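WbmS, polysaccharide deacetylase involved in O-antigen biosynthesis (Bordetella bronchiseptica, PDB 3HFT) probably removes acetyl groups from a sugar substrate during O-antigen biosynthesis, using a bound zinc ion as polysaccharide deacetylases do. Local coordinates at residues T75-L78 with E79-R82. Numbering follows the deposited sequence.
Sequences TPLL and ENIR
The short helix 77-83 is the crossover of a beta-alpha-beta unit between the parallel strands 67-71 and 87-91 of the polysaccharide deacetylase domain, and its first turn brings Leu78 under Arg82 and Leu77 beside Asn80. Thr75 caps the entry: its OG1 accepts from Leu77 N at 3.0 Å in a nearly straight bond and also hydrogen-bonds Asp50 of the neighbouring helix 50-63, so the hydroxyl of the buried Thr75 ties the helix entry to helix 50-63. The turn then closes through backbone bonds. Glu79 N bonds to Pro76 O at 3.0 Å and Arg82 N to Leu78 O at 2.9 Å, the latter a regular i to i+4 helical bond; Leu77 O takes weak bonds from both Asn80 N and Ile81 N. On the flank that faces helix 50-63, Leu77 and Asn80 point the same way, with CD2 of Leu77 3.5 Å from ND2 of Asn80, and both side chains touch Gln54. Against the beta-sheet, Leu78 CD2 approaches Ile81 CD1 to 4.2 Å, and the two buried side chains pack together on Leu89, while Ala71 meets Leu78 and Trp69 meets Ile81. Leu78 lies about 13 Å from the zinc, measured from its side chain. Arg82 runs extended from CG to NE, then turns at its last torsion (chi4 92°), bringing the guanidinium back over Leu78, whose CB lies against one face. Its NH2 bonds to Leu117 O, giving the group a second anchor. Glu79 sets its CG anti to the backbone N (chi1 -167°) and bends at chi2, which brings the carboxylate round to Arg82: NH1 of Arg82 meets OE1 of Glu79 on its anti side at 2.7 Å, a salt bridge tilted out of both planes.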
ATOM      1  N   THR A  75     -24.226  14.985  -2.199  1.00 36.28           N
ATOM      2  CA  THR A  75     -24.628  15.955  -3.228  1.00 35.54           C
ATOM      3  C   THR A  75     -25.654  15.303  -4.147  1.00 35.43           C
ATOM      4  O   THR A  75     -25.584  14.105  -4.418  1.00 33.73           O
ATOM      5  CB  THR A  75     -23.443  16.427  -4.107  1.00 36.81           C
ATOM      6  OG1 THR A  75     -23.964  16.960  -5.340  1.00 36.28           O
ATOM      7  CG2 THR A  75     -22.476  15.275  -4.422  1.00 32.09           C
ATOM      8  N   PRO A  76     -26.621  16.079  -4.637  1.00 35.60           N
ATOM      9  CA  PRO A  76     -27.564  15.454  -5.560  1.00 35.02           C
ATOM     10  C   PRO A  76     -26.916  14.868  -6.824  1.00 35.85           C
ATOM     11  O   PRO A  76     -27.519  14.018  -7.477  1.00 34.56           O
ATOM     12  CB  PRO A  76     -28.542  16.588  -5.893  1.00 37.08           C
ATOM     13  CG  PRO A  76     -27.868  17.835  -5.454  1.00 39.68           C
ATOM     14  CD  PRO A  76     -26.947  17.486  -4.364  1.00 36.10           C
ATOM     15  N   LEU A  77     -25.680  15.264  -7.137  1.00 34.09           N
ATOM     16  CA  LEU A  77     -25.006  14.750  -8.310  1.00 34.59           C
ATOM     17  C   LEU A  77     -24.636  13.274  -8.172  1.00 34.86           C
ATOM     18  O   LEU A  77     -24.422  12.599  -9.173  1.00 35.77           O
ATOM     19  CB  LEU A  77     -23.778  15.604  -8.643  1.00 35.30           C
ATOM     20  CG  LEU A  77     -24.064  17.058  -9.034  1.00 35.32           C
ATOM     21  CD1 LEU A  77     -22.790  17.797  -9.402  1.00 33.99           C
ATOM     22  CD2 LEU A  77     -25.033  17.102 -10.147  1.00 39.31           C
ATOM     23  N   LEU A  78     -24.591  12.756  -6.952  1.00 36.47           N
ATOM     24  CA  LEU A  78     -24.374  11.327  -6.774  1.00 36.20           C
ATOM     25  C   LEU A  78     -25.495  10.530  -7.447  1.00 36.01           C
ATOM     26  O   LEU A  78     -25.274   9.432  -7.948  1.00 35.74           O
ATOM     27  CB  LEU A  78     -24.271  10.956  -5.290  1.00 36.53           C
ATOM     28  CG  LEU A  78     -23.109  11.560  -4.499  1.00 34.42           C
ATOM     29  CD1 LEU A  78     -22.964  10.849  -3.149  1.00 30.43           C
ATOM     30  CD2 LEU A  78     -21.800  11.512  -5.291  1.00 32.41           C
ATOM     31  N   GLU A  79     -26.695  11.094  -7.481  1.00 37.21           N
ATOM     32  CA  GLU A  79     -27.821  10.435  -8.143  1.00 39.35           C
ATOM     33  C   GLU A  79     -27.607  10.339  -9.668  1.00 38.18           C
ATOM     34  O   GLU A  79     -28.010   9.359 -10.277  1.00 37.88           O
ATOM     35  CB  GLU A  79     -29.141  11.140  -7.778  1.00 39.35           C
ATOM     36  CG  GLU A  79     -30.411  10.371  -8.158  1.00 46.56           C
ATOM     37  CD  GLU A  79     -30.412   8.905  -7.700  1.00 55.95           C
ATOM     38  OE1 GLU A  79     -29.938   8.611  -6.578  1.00 50.98           O
ATOM     39  OE2 GLU A  79     -30.895   8.044  -8.470  1.00 62.36           O
ATOM     40  N   ASN A  80     -26.933  11.325 -10.266  1.00 37.65           N
ATOM     41  CA  ASN A  80     -26.556  11.251 -11.687  1.00 38.94           C
ATOM     42  C   ASN A  80     -25.657  10.038 -11.932  1.00 37.91           C
ATOM     43  O   ASN A  80     -25.816   9.304 -12.897  1.00 37.61           O
ATOM     44  CB  ASN A  80     -25.746  12.480 -12.152  1.00 41.23           C
ATOM     45  CG  ASN A  80     -26.487  13.796 -11.999  1.00 43.73           C
ATOM     46  OD1 ASN A  80     -27.474  13.885 -11.290  1.00 54.70           O
ATOM     47  ND2 ASN A  80     -25.991  14.836 -12.666  1.00 54.76           N
ATOM     48  N   ILE A  81     -24.694   9.860 -11.041  1.00 35.98           N
ATOM     49  CA  ILE A  81     -23.738   8.767 -11.115  1.00 37.21           C
ATOM     50  C   ILE A  81     -24.459   7.428 -10.922  1.00 38.10           C
ATOM     51  O   ILE A  81     -24.265   6.489 -11.694  1.00 38.79           O
ATOM     52  CB  ILE A  81     -22.628   8.978 -10.063  1.00 36.48           C
ATOM     53  CG1 ILE A  81     -21.824  10.249 -10.422  1.00 39.35           C
ATOM     54  CG2 ILE A  81     -21.737   7.708  -9.938  1.00 35.17           C
ATOM     55  CD1 ILE A  81     -20.903  10.785  -9.335  1.00 39.46           C
ATOM     56  N   ARG A  82     -25.308   7.329  -9.904  1.00 40.26           N
ATOM     57  CA  ARG A  82     -26.083   6.097  -9.710  1.00 41.35           C
ATOM     58  C   ARG A  82     -26.900   5.731 -10.958  1.00 39.89           C
ATOM     59  O   ARG A  82     -26.872   4.590 -11.399  1.00 36.24           O
ATOM     60  CB  ARG A  82     -27.043   6.228  -8.523  1.00 43.91           C
ATOM     61  CG  ARG A  82     -26.375   6.223  -7.163  1.00 49.63           C
ATOM     62  CD  ARG A  82     -27.414   6.155  -6.028  1.00 49.67           C
ATOM     63  NE  ARG A  82     -26.890   6.722  -4.775  1.00 61.18           N
ATOM     64  CZ  ARG A  82     -27.023   7.995  -4.381  1.00 60.20           C
ATOM     65  NH1 ARG A  82     -27.677   8.882  -5.119  1.00 60.96           N
ATOM     66  NH2 ARG A  82     -26.494   8.392  -3.225  1.00 61.58           N
TER